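PDB 4CP6: choline binding protein PCPA, which probably displays a leucine-rich repeat surface for recognition outside the pneumococcal cell, to which choline binding would attach it, and is a vaccine antigen. Local coordinates for residues 304-309 with 327-332; 354-359 with 381-386; 365-370 with 387-392; 376-381 with 399-404. All blocks are in the same frame, centred on the assembly; numbering follows the deposited sequence.

Contact 1 (304-309 with 327-332); sequences ETIERL and KNFGKH
Thr305 and Ile306 run beside Asn328 and Phe329 as a short parallel strand pair, the two segments directed only 2° apart, held by the bonds Asn328 N to Glu304 O, Ile306 N to Asn328 O and Gly330 N to Ile306 O (2.8 Å for the last). Lys327 N also donates to Glu304 O, at 2.9 Å, giving this carbonyl two donors. Ile306 and Phe329 point the same way on one face, with Ile306 CD1 4.1 Å from Phe329 CE1, and both touch Leu322 of strand 319-322. Thr305 and Asn328, polar and more open to solvent, share the other face. Strands of this kind recur every 23 residues from 259-260 to 351-352, one on each turn of the BspA-type leucine-rich repeat solenoid. Gly330 suits its place because the backbone of Glu307 and Arg308 lies close by, with Arg308 N 3.8 Å from Gly330 CA. Beyond it the extended Arg308 chain lays CG 3.2 Å from Lys331 O. Leu309 N reaches His332 O at 3.0 Å from above the carbonyl plane, while Leu309 CD2 packs 3.8 Å from His332 CB. At the solvent-facing start, a water donates to Glu304 OE1 and weakly accepts from Lys327 NZ.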
# COMPACT_ATOMS: atom_id res chain seq x y z
N GLU A 304 -17.85 -10.82 -10.50
CA GLU A 304 -18.99 -10.46 -9.69
C GLU A 304 -18.89 -9.07 -9.06
O GLU A 304 -19.92 -8.46 -8.79
CB GLU A 304 -19.08 -11.43 -8.49
CG GLU A 304 -19.28 -12.91 -8.83
CD GLU A 304 -19.16 -13.84 -7.64
OE1 GLU A 304 -19.08 -13.36 -6.48
OE2 GLU A 304 -19.10 -15.07 -7.86
N THR A 305 -17.67 -8.65 -8.71
CA THR A 305 -17.48 -7.44 -7.92
C THR A 305 -16.36 -6.61 -8.48
O THR A 305 -15.25 -7.13 -8.67
CB THR A 305 -17.13 -7.87 -6.45
OG1 THR A 305 -18.20 -8.68 -5.96
CG2 THR A 305 -16.89 -6.67 -5.52
N ILE A 306 -16.60 -5.29 -8.61
CA ILE A 306 -15.57 -4.34 -9.01
C ILE A 306 -15.63 -3.23 -7.98
O ILE A 306 -16.62 -2.50 -7.93
CB ILE A 306 -15.72 -3.80 -10.44
CG1 ILE A 306 -15.95 -4.92 -11.45
CG2 ILE A 306 -14.48 -2.97 -10.81
CD1 ILE A 306 -16.23 -4.37 -12.87
N GLU A 307 -14.60 -3.10 -7.14
CA GLU A 307 -14.61 -2.17 -6.03
C GLU A 307 -14.26 -0.74 -6.40
O GLU A 307 -13.88 -0.43 -7.54
CB GLU A 307 -13.69 -2.68 -4.90
CG GLU A 307 -14.11 -4.02 -4.31
CD GLU A 307 -13.34 -4.41 -3.06
OE1 GLU A 307 -12.16 -4.01 -2.87
OE2 GLU A 307 -13.94 -5.15 -2.25
N ARG A 308 -14.38 0.13 -5.40
CA ARG A 308 -14.16 1.55 -5.52
C ARG A 308 -12.87 1.93 -6.24
O ARG A 308 -11.80 1.42 -5.92
CB ARG A 308 -14.19 2.18 -4.11
CG ARG A 308 -13.75 3.65 -4.02
CD ARG A 308 -14.12 4.27 -2.68
NE ARG A 308 -13.70 5.68 -2.63
CZ ARG A 308 -12.57 6.15 -2.10
NH1 ARG A 308 -11.69 5.31 -1.57
NH2 ARG A 308 -12.32 7.45 -2.10
N LEU A 309 -12.98 2.80 -7.22
CA LEU A 309 -11.86 3.38 -7.95
C LEU A 309 -10.94 2.32 -8.53
O LEU A 309 -9.75 2.55 -8.68
CB LEU A 309 -11.10 4.43 -7.10
CG LEU A 309 -11.94 5.71 -6.84
CD1 LEU A 309 -11.40 6.48 -5.64
CD2 LEU A 309 -11.97 6.58 -8.08
N LYS A 327 -22.40 -8.05 -10.16
CA LYS A 327 -23.43 -7.83 -9.16
C LYS A 327 -23.15 -6.62 -8.29
O LYS A 327 -24.09 -5.98 -7.80
CB LYS A 327 -23.53 -9.06 -8.25
CG LYS A 327 -23.92 -10.37 -8.97
CD LYS A 327 -24.27 -11.47 -7.97
CE LYS A 327 -23.44 -12.72 -8.16
NZ LYS A 327 -23.76 -13.76 -7.15
N ASN A 328 -21.86 -6.33 -8.04
CA ASN A 328 -21.51 -5.30 -7.07
C ASN A 328 -20.52 -4.34 -7.65
O ASN A 328 -19.43 -4.74 -8.07
CB ASN A 328 -20.87 -5.96 -5.82
CG ASN A 328 -21.62 -7.16 -5.30
OD1 ASN A 328 -22.80 -7.05 -4.91
ND2 ASN A 328 -21.00 -8.33 -5.36
N PHE A 329 -20.86 -3.06 -7.64
CA PHE A 329 -19.95 -1.99 -8.04
C PHE A 329 -19.69 -1.10 -6.83
O PHE A 329 -20.65 -0.64 -6.20
CB PHE A 329 -20.56 -1.11 -9.12
CG PHE A 329 -20.76 -1.79 -10.43
CD1 PHE A 329 -19.70 -1.96 -11.32
CD2 PHE A 329 -22.01 -2.26 -10.80
CE1 PHE A 329 -19.89 -2.62 -12.54
CE2 PHE A 329 -22.20 -2.90 -12.02
CZ PHE A 329 -21.15 -3.06 -12.89
N GLY A 330 -18.42 -0.81 -6.53
CA GLY A 330 -18.14 0.13 -5.46
C GLY A 330 -18.41 1.55 -5.93
O GLY A 330 -18.64 1.82 -7.12
N LYS A 331 -18.31 2.49 -4.99
CA LYS A 331 -18.50 3.92 -5.26
C LYS A 331 -17.36 4.40 -6.18
O LYS A 331 -16.21 3.99 -6.00
CB LYS A 331 -18.49 4.68 -3.92
CG LYS A 331 -18.78 6.17 -4.00
CD LYS A 331 -18.98 6.74 -2.59
CE LYS A 331 -19.01 8.25 -2.56
NZ LYS A 331 -19.62 8.78 -1.31
N HIS A 332 -17.65 5.24 -7.17
CA HIS A 332 -16.62 5.77 -8.08
C HIS A 332 -15.83 4.65 -8.74
O HIS A 332 -14.60 4.70 -8.80
CB HIS A 332 -15.69 6.78 -7.39
CG HIS A 332 -16.40 8.05 -7.02
ND1 HIS A 332 -16.78 8.98 -7.97
CD2 HIS A 332 -16.81 8.46 -5.81
CE1 HIS A 332 -17.34 9.97 -7.27
NE2 HIS A 332 -17.42 9.68 -5.99
O HOH W 1 -21.67 -11.89 -5.36

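Contact 2 (354-359 with 381-386); sequences SFFLSG and DTFAIP
Ser354 OG donates to Asp381 OD1 at 2.7 Å, meeting the carboxylate on its syn side. Asp381 CG stands between its own backbone N and carbonyl carbon (chi1 57°), which turns the carboxylate toward Ser354 and sets OD2 over one face of the Phe355 ring, 3.6 Å from Phe355 CZ. The ring and carboxylate planes are 48° apart, so OD2 alone touches the ring face. The backbone does the rest: Phe355 N bonds to Asp381 O at 2.8 Å, Leu357 N to Thr382 O, and Ala384 N to Leu357 O. On the core side Phe356 and Phe383 lie side by side, Phe383 CE1 coming 4.0 Å from Phe356 CD2 at the edge of the Phe356 ring. Leu357 CD2 meets Ile385 CG2 at 3.9 Å, the two side chains crossing at about a right angle. Where the two segments diverge, water 3 joins Gly359 O, and water 4 Gly359 N, to Ala384 O. In the second shell Thr382 OG1 accepts from Lys379 N and has Pro353 O and Leu352 O as acceptors for its one proton, and Asn335 holds Ser358 OG. Phe355 stacks on His332, and Phe356 meets Phe329 edge-to-face while Phe383 meets Phe391. Phenylalanines 329, 356, 383 and 391 touching in succession, with backbone bonds between adjacent turns, are consistent with the stacked coils of a leucine-rich repeat solenoid.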
# COMPACT_ATOMS: atom_id res chain seq x y z
N SER A 354 -25.04 5.00 -7.63
CA SER A 354 -24.55 6.35 -7.58
C SER A 354 -23.06 6.33 -7.87
O SER A 354 -22.36 5.38 -7.50
CB SER A 354 -24.73 6.90 -6.17
OG SER A 354 -26.12 7.11 -5.93
N PHE A 355 -22.56 7.40 -8.49
CA PHE A 355 -21.11 7.61 -8.70
C PHE A 355 -20.46 6.54 -9.58
O PHE A 355 -19.26 6.26 -9.46
CB PHE A 355 -20.38 7.72 -7.34
CG PHE A 355 -20.98 8.76 -6.42
CD1 PHE A 355 -21.06 10.09 -6.81
CD2 PHE A 355 -21.51 8.39 -5.19
CE1 PHE A 355 -21.61 11.05 -5.96
CE2 PHE A 355 -22.08 9.36 -4.34
CZ PHE A 355 -22.12 10.67 -4.73
N PHE A 356 -21.22 5.98 -10.50
CA PHE A 356 -20.77 4.92 -11.39
C PHE A 356 -19.71 5.38 -12.39
O PHE A 356 -18.66 4.73 -12.55
CB PHE A 356 -22.00 4.38 -12.10
CG PHE A 356 -21.80 3.22 -13.03
CD1 PHE A 356 -21.48 1.95 -12.53
CD2 PHE A 356 -22.07 3.34 -14.39
CE1 PHE A 356 -21.38 0.85 -13.39
CE2 PHE A 356 -21.98 2.24 -15.25
CZ PHE A 356 -21.64 1.00 -14.73
N LEU A 357 -19.95 6.54 -13.06
CA LEU A 357 -19.05 7.01 -14.10
C LEU A 357 -18.94 8.51 -14.00
O LEU A 357 -19.97 9.21 -13.96
CB LEU A 357 -19.58 6.52 -15.44
CG LEU A 357 -18.78 6.94 -16.65
CD1 LEU A 357 -17.34 6.36 -16.61
CD2 LEU A 357 -19.47 6.52 -17.92
N SER A 358 -17.71 9.02 -13.89
CA SER A 358 -17.50 10.44 -13.64
C SER A 358 -16.06 10.81 -13.98
O SER A 358 -15.25 9.97 -14.38
CB SER A 358 -17.79 10.79 -12.17
OG SER A 358 -16.90 10.09 -11.31
N GLY A 359 -15.74 12.09 -13.78
CA GLY A 359 -14.39 12.60 -13.99
C GLY A 359 -14.06 12.90 -15.43
O GLY A 359 -14.95 13.07 -16.26
N ASP A 381 -27.26 10.69 -9.73
CA ASP A 381 -25.80 10.84 -9.68
C ASP A 381 -25.06 9.61 -10.18
O ASP A 381 -23.86 9.48 -9.92
CB ASP A 381 -25.34 11.27 -8.28
CG ASP A 381 -25.75 10.32 -7.19
OD1 ASP A 381 -26.32 9.26 -7.51
OD2 ASP A 381 -25.45 10.61 -6.01
N THR A 382 -25.74 8.70 -10.91
CA THR A 382 -25.04 7.56 -11.51
C THR A 382 -23.98 8.08 -12.49
O THR A 382 -22.82 7.64 -12.47
CB THR A 382 -26.05 6.67 -12.22
OG1 THR A 382 -26.87 6.03 -11.24
CG2 THR A 382 -25.38 5.61 -13.09
N PHE A 383 -24.39 8.99 -13.38
CA PHE A 383 -23.52 9.56 -14.41
C PHE A 383 -23.24 11.02 -14.17
O PHE A 383 -24.16 11.80 -13.85
CB PHE A 383 -24.23 9.43 -15.78
CG PHE A 383 -24.42 8.01 -16.23
CD1 PHE A 383 -23.34 7.26 -16.69
CD2 PHE A 383 -25.68 7.42 -16.23
CE1 PHE A 383 -23.52 5.93 -17.09
CE2 PHE A 383 -25.86 6.11 -16.69
CZ PHE A 383 -24.78 5.38 -17.11
N ALA A 384 -21.99 11.42 -14.37
CA ALA A 384 -21.58 12.80 -14.42
C ALA A 384 -20.65 12.83 -15.61
O ALA A 384 -19.42 12.63 -15.50
CB ALA A 384 -20.87 13.23 -13.14
N ILE A 385 -21.26 12.94 -16.80
CA ILE A 385 -20.55 12.77 -18.06
C ILE A 385 -20.82 13.91 -19.04
O ILE A 385 -21.82 14.63 -18.90
CB ILE A 385 -20.98 11.41 -18.69
CG1 ILE A 385 -22.49 11.37 -19.07
CG2 ILE A 385 -20.60 10.23 -17.78
CD1 ILE A 385 -22.90 10.13 -19.90
N PRO A 386 -19.99 14.04 -20.10
CA PRO A 386 -20.27 15.08 -21.11
C PRO A 386 -21.61 14.83 -21.81
O PRO A 386 -22.02 13.67 -22.05
CB PRO A 386 -19.09 14.94 -22.07
CG PRO A 386 -17.98 14.33 -21.22
CD PRO A 386 -18.73 13.32 -20.40
O HOH W 2 -21.29 9.95 -11.17
O HOH W 3 -17.41 13.85 -17.08
O HOH W 4 -17.62 14.37 -13.52

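Contact 3 (365-370 with 387-392); sequences KEIHIK and ETVKFY
His368 and Tyr392 share one first torsion, chi1 -60°, with CG set anti to the carbonyl carbon, and on paired strands this brings their rings side by side. The planes are nearly parallel, 9° apart, but slid so that they barely overlap: His368 CE1 sits 3.4 Å from Tyr392 CD1, over the rim of the tyrosine face. Glu366 takes chi1 54° and then extends, putting CB at the edge of the Tyr392 ring, 3.5 Å from CE1, and OE1 within 2.9 Å of His368 NE2, a weak bond. Water 5 donates to that OE1 and also hydrogen-bonds to Tyr392 OH, both at 2.7 Å. Beneath, strands 366-369 and 390-392 pair in parallel through Lys390 N to Lys365 O, Ile367 N to Lys390 O, Tyr392 N to Ile367 O and Ile369 N to Tyr392 O, part of the parallel sheet of the repeat solenoid that runs from strand 319-322 to 412-414. Its inner face is apolar: Ile367 CD1 lies 3.7 Å from Phe391 CE2, and Ile367 CG1 lies 3.8 Å from Val389 CG1. The nearby carboxylate of Glu366 could favour a protonated His368, though the weak NE2 bond also fits a neutral ring.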
# COMPACT_ATOMS: atom_id res chain seq x y z
N LYS A 365 -17.36 8.54 -26.42
CA LYS A 365 -18.32 8.74 -27.49
C LYS A 365 -19.62 8.03 -27.25
O LYS A 365 -20.69 8.53 -27.62
CB LYS A 365 -17.65 8.18 -28.78
CG LYS A 365 -18.51 7.93 -29.99
CD LYS A 365 -17.62 7.52 -31.17
CE LYS A 365 -17.64 6.03 -31.43
NZ LYS A 365 -17.24 5.71 -32.83
N GLU A 366 -19.56 6.84 -26.62
CA GLU A 366 -20.75 6.02 -26.54
C GLU A 366 -20.80 5.10 -25.33
O GLU A 366 -19.76 4.62 -24.90
CB GLU A 366 -20.86 5.15 -27.83
CG GLU A 366 -19.63 4.31 -28.11
CD GLU A 366 -19.59 3.53 -29.41
OE1 GLU A 366 -20.60 3.53 -30.15
OE2 GLU A 366 -18.55 2.87 -29.67
N ILE A 367 -22.02 4.87 -24.83
CA ILE A 367 -22.32 3.93 -23.75
C ILE A 367 -23.41 3.01 -24.27
O ILE A 367 -24.49 3.48 -24.66
CB ILE A 367 -22.74 4.63 -22.44
CG1 ILE A 367 -21.63 5.54 -21.88
CG2 ILE A 367 -23.17 3.60 -21.39
CD1 ILE A 367 -22.08 6.46 -20.74
N HIS A 368 -23.13 1.70 -24.27
CA HIS A 368 -24.09 0.69 -24.72
C HIS A 368 -24.63 -0.04 -23.51
O HIS A 368 -23.85 -0.70 -22.80
CB HIS A 368 -23.44 -0.29 -25.70
CG HIS A 368 -22.90 0.35 -26.94
ND1 HIS A 368 -23.61 0.29 -28.13
CD2 HIS A 368 -21.74 1.01 -27.14
CE1 HIS A 368 -22.88 0.95 -29.01
NE2 HIS A 368 -21.74 1.41 -28.47
N ILE A 369 -25.94 0.06 -23.24
CA ILE A 369 -26.60 -0.60 -22.12
C ILE A 369 -27.30 -1.81 -22.69
O ILE A 369 -28.26 -1.65 -23.46
CB ILE A 369 -27.56 0.35 -21.40
CG1 ILE A 369 -26.79 1.65 -20.96
CG2 ILE A 369 -28.25 -0.37 -20.23
CD1 ILE A 369 -27.56 2.60 -20.03
N LYS A 370 -26.84 -3.02 -22.33
CA LYS A 370 -27.41 -4.23 -22.94
C LYS A 370 -28.62 -4.80 -22.23
O LYS A 370 -29.31 -5.63 -22.82
CB LYS A 370 -26.31 -5.30 -23.05
CG LYS A 370 -25.19 -4.90 -23.99
CD LYS A 370 -24.15 -6.00 -24.14
CE LYS A 370 -24.49 -7.06 -25.15
NZ LYS A 370 -23.58 -8.24 -25.00
N GLU A 387 -22.32 15.93 -22.15
CA GLU A 387 -23.60 15.81 -22.84
C GLU A 387 -23.45 15.19 -24.23
O GLU A 387 -24.44 14.71 -24.80
CB GLU A 387 -24.28 17.17 -22.90
CG GLU A 387 -25.71 17.10 -23.42
CD GLU A 387 -26.44 18.41 -23.18
OE1 GLU A 387 -26.31 19.31 -24.04
OE2 GLU A 387 -27.04 18.56 -22.09
N THR A 388 -22.22 15.21 -24.79
CA THR A 388 -21.98 14.65 -26.13
C THR A 388 -21.95 13.12 -26.16
O THR A 388 -21.99 12.53 -27.24
CB THR A 388 -20.68 15.19 -26.67
OG1 THR A 388 -19.67 15.01 -25.68
CG2 THR A 388 -20.79 16.66 -27.06
N VAL A 389 -21.86 12.46 -25.00
CA VAL A 389 -21.84 11.01 -25.00
C VAL A 389 -23.20 10.50 -25.51
O VAL A 389 -24.24 11.00 -25.08
CB VAL A 389 -21.56 10.45 -23.57
CG1 VAL A 389 -21.59 8.92 -23.57
CG2 VAL A 389 -20.21 10.95 -23.04
N LYS A 390 -23.17 9.50 -26.39
CA LYS A 390 -24.38 8.90 -26.93
C LYS A 390 -24.70 7.62 -26.17
O LYS A 390 -23.78 6.82 -25.90
CB LYS A 390 -24.20 8.53 -28.40
CG LYS A 390 -23.47 9.52 -29.25
CD LYS A 390 -23.03 8.86 -30.52
CE LYS A 390 -21.77 9.50 -30.98
NZ LYS A 390 -22.00 10.74 -31.76
N PHE A 391 -25.97 7.40 -25.88
CA PHE A 391 -26.39 6.14 -25.29
C PHE A 391 -27.08 5.28 -26.30
O PHE A 391 -27.90 5.80 -27.10
CB PHE A 391 -27.35 6.35 -24.12
CG PHE A 391 -26.71 6.82 -22.83
CD1 PHE A 391 -26.53 8.17 -22.58
CD2 PHE A 391 -26.36 5.90 -21.85
CE1 PHE A 391 -25.98 8.60 -21.36
CE2 PHE A 391 -25.79 6.33 -20.64
CZ PHE A 391 -25.60 7.67 -20.41
N TYR A 392 -26.89 3.96 -26.21
CA TYR A 392 -27.54 2.96 -27.05
C TYR A 392 -28.26 2.04 -26.06
O TYR A 392 -27.61 1.44 -25.18
CB TYR A 392 -26.53 2.21 -27.95
CG TYR A 392 -25.76 3.10 -28.91
CD1 TYR A 392 -24.65 3.82 -28.48
CD2 TYR A 392 -26.16 3.24 -30.24
CE1 TYR A 392 -23.96 4.67 -29.36
CE2 TYR A 392 -25.46 4.07 -31.12
CZ TYR A 392 -24.36 4.79 -30.67
OH TYR A 392 -23.64 5.61 -31.53
O HOH W 5 -20.95 5.97 -31.24

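Contact 4 (376-381 with 399-404); sequences FSVKKD and KDVLKS
Val401 lays its CG1 methyl against Val378, 3.8 Å from Val378 CG2, and against the edge of the Phe376 ring, 4.2 Å from CD2. Helix 396-405, which carries Val401, lies against the side of the last leucine-rich repeat turns, between strands 390-393 and 412-414 in the chain, and is consistent with a C-terminal cap over the solenoid core. The contact is mainly apolar, with no hydrogen bond between the segments. With CG1 of Val401 anti to the backbone N (chi1 167°), both methyls lie against Phe376 O, CG2 at 3.7 Å, and CG1 also reaches Val378 and the Phe376 ring. A beta-branched residue suits this position, since both branches find a surface to cover. Leu402, one residue along the helix, reaches the same partner by its far end, CD2 lying 4.1 Å from Val378 CG2, and goes on to touch Ile369, Phe383 and Ile412. Phe376 and Val378 both turn toward the helix, while Ser377 between them turns away to bond Ser351 OG through its own hydroxyl, the alternation expected of an extended chain; 377-378 is a weakly bonded strand whose backbone pairs with that of Asn350 and Leu352. Phe376 also packs on Ile369 and on Ile398, so its ring lies between strand 366-369 and the helix. The helix keeps its own geometry with bonds such as Lys403 N to Lys399 O at 2.8 Å. At the outer rim Lys380 stays fully extended beyond CG and passes its CE 3.9 Å from Ser404 O.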
# COMPACT_ATOMS: atom_id res chain seq x y z
N PHE A 376 -35.36 -1.57 -14.86
CA PHE A 376 -34.03 -0.94 -14.99
C PHE A 376 -33.97 0.36 -14.19
O PHE A 376 -34.84 1.20 -14.35
CB PHE A 376 -33.73 -0.64 -16.47
CG PHE A 376 -32.31 -0.18 -16.71
CD1 PHE A 376 -31.28 -1.10 -16.78
CD2 PHE A 376 -32.01 1.17 -16.83
CE1 PHE A 376 -29.96 -0.68 -16.97
CE2 PHE A 376 -30.70 1.58 -17.04
CZ PHE A 376 -29.68 0.65 -17.08
N SER A 377 -32.92 0.55 -13.37
CA SER A 377 -32.82 1.75 -12.58
C SER A 377 -31.47 2.46 -12.67
O SER A 377 -30.41 1.83 -12.77
CB SER A 377 -33.19 1.46 -11.13
OG SER A 377 -32.23 0.64 -10.51
N VAL A 378 -31.54 3.79 -12.57
CA VAL A 378 -30.41 4.73 -12.64
C VAL A 378 -30.70 5.77 -11.56
O VAL A 378 -31.87 6.14 -11.36
CB VAL A 378 -30.41 5.42 -14.05
CG1 VAL A 378 -29.34 6.50 -14.17
CG2 VAL A 378 -30.24 4.38 -15.16
N LYS A 379 -29.66 6.28 -10.90
CA LYS A 379 -29.83 7.38 -9.94
C LYS A 379 -29.45 8.67 -10.62
O LYS A 379 -28.73 8.66 -11.64
CB LYS A 379 -28.95 7.17 -8.69
CG LYS A 379 -29.26 5.89 -7.88
CD LYS A 379 -30.65 5.92 -7.24
CE LYS A 379 -30.76 4.99 -6.06
NZ LYS A 379 -32.17 4.82 -5.62
N LYS A 380 -29.85 9.81 -10.04
CA LYS A 380 -29.50 11.08 -10.65
C LYS A 380 -28.00 11.37 -10.63
O LYS A 380 -27.52 12.17 -11.43
CB LYS A 380 -30.29 12.22 -10.03
CG LYS A 380 -31.71 12.20 -10.57
CD LYS A 380 -32.54 13.31 -9.99
CE LYS A 380 -33.94 13.27 -10.54
NZ LYS A 380 -34.84 14.09 -9.67
N ASP A 381 -27.26 10.69 -9.73
CA ASP A 381 -25.80 10.84 -9.68
C ASP A 381 -25.06 9.61 -10.18
O ASP A 381 -23.86 9.48 -9.92
CB ASP A 381 -25.34 11.27 -8.28
CG ASP A 381 -25.75 10.32 -7.19
OD1 ASP A 381 -26.32 9.26 -7.51
OD2 ASP A 381 -25.45 10.61 -6.01
N LYS A 399 -34.83 4.33 -22.16
CA LYS A 399 -34.58 5.71 -22.59
C LYS A 399 -35.31 6.66 -21.62
O LYS A 399 -34.74 7.68 -21.23
CB LYS A 399 -35.06 5.90 -24.05
CG LYS A 399 -35.01 7.34 -24.53
CD LYS A 399 -35.11 7.43 -26.05
CE LYS A 399 -35.04 8.85 -26.54
NZ LYS A 399 -34.80 8.87 -28.01
N ASP A 400 -36.57 6.34 -21.24
CA ASP A 400 -37.33 7.19 -20.31
C ASP A 400 -36.63 7.29 -18.97
O ASP A 400 -36.58 8.36 -18.35
CB ASP A 400 -38.76 6.67 -20.10
CG ASP A 400 -39.65 6.70 -21.33
OD1 ASP A 400 -39.33 7.46 -22.27
OD2 ASP A 400 -40.67 5.98 -21.33
N VAL A 401 -36.12 6.15 -18.48
CA VAL A 401 -35.40 6.14 -17.20
C VAL A 401 -34.14 7.03 -17.31
O VAL A 401 -33.89 7.89 -16.43
CB VAL A 401 -35.05 4.69 -16.79
CG1 VAL A 401 -34.04 4.70 -15.64
CG2 VAL A 401 -36.32 3.92 -16.42
N LEU A 402 -33.38 6.89 -18.39
CA LEU A 402 -32.20 7.76 -18.56
C LEU A 402 -32.57 9.23 -18.66
O LEU A 402 -31.98 10.05 -17.96
CB LEU A 402 -31.40 7.39 -19.80
CG LEU A 402 -30.54 6.15 -19.71
CD1 LEU A 402 -29.93 5.85 -21.06
CD2 LEU A 402 -29.40 6.34 -18.65
N LYS A 403 -33.57 9.59 -19.49
CA LYS A 403 -33.97 10.99 -19.62
C LYS A 403 -34.39 11.60 -18.30
O LYS A 403 -34.19 12.80 -18.08
CB LYS A 403 -35.15 11.13 -20.59
CG LYS A 403 -34.78 10.94 -22.05
CD LYS A 403 -36.02 10.89 -22.94
CE LYS A 403 -36.46 12.25 -23.44
NZ LYS A 403 -37.44 12.13 -24.55
N SER A 404 -35.03 10.79 -17.44
CA SER A 404 -35.52 11.29 -16.18
C SER A 404 -34.41 11.50 -15.14
O SER A 404 -34.57 12.30 -14.22
CB SER A 404 -36.56 10.33 -15.63
OG SER A 404 -37.11 10.83 -14.43

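Overall arrangement
From the N terminus, contact 1 comes first and stands in series: it closes the loop 310-326 before contact 2 opens at 354. Contacts 2, 3 and 4 close the loops 360-380, 371-386 and 382-398, and they cross one another, since 354-359, 365-370 and 376-381 all begin before 381-386, with Asp381 common to contacts 2 and 4. Contacts 2 and 3 pair extended segments of adjacent turns, while contact 4 sets helix 396-405 against 376-381. Lys331 and His332 carry contact 1 onto contact 2. Ile385, Phe383 and Phe391 join contact 2 to contact 3, while Leu402 draws contacts 2, 3 and 4 together at the C-terminal end.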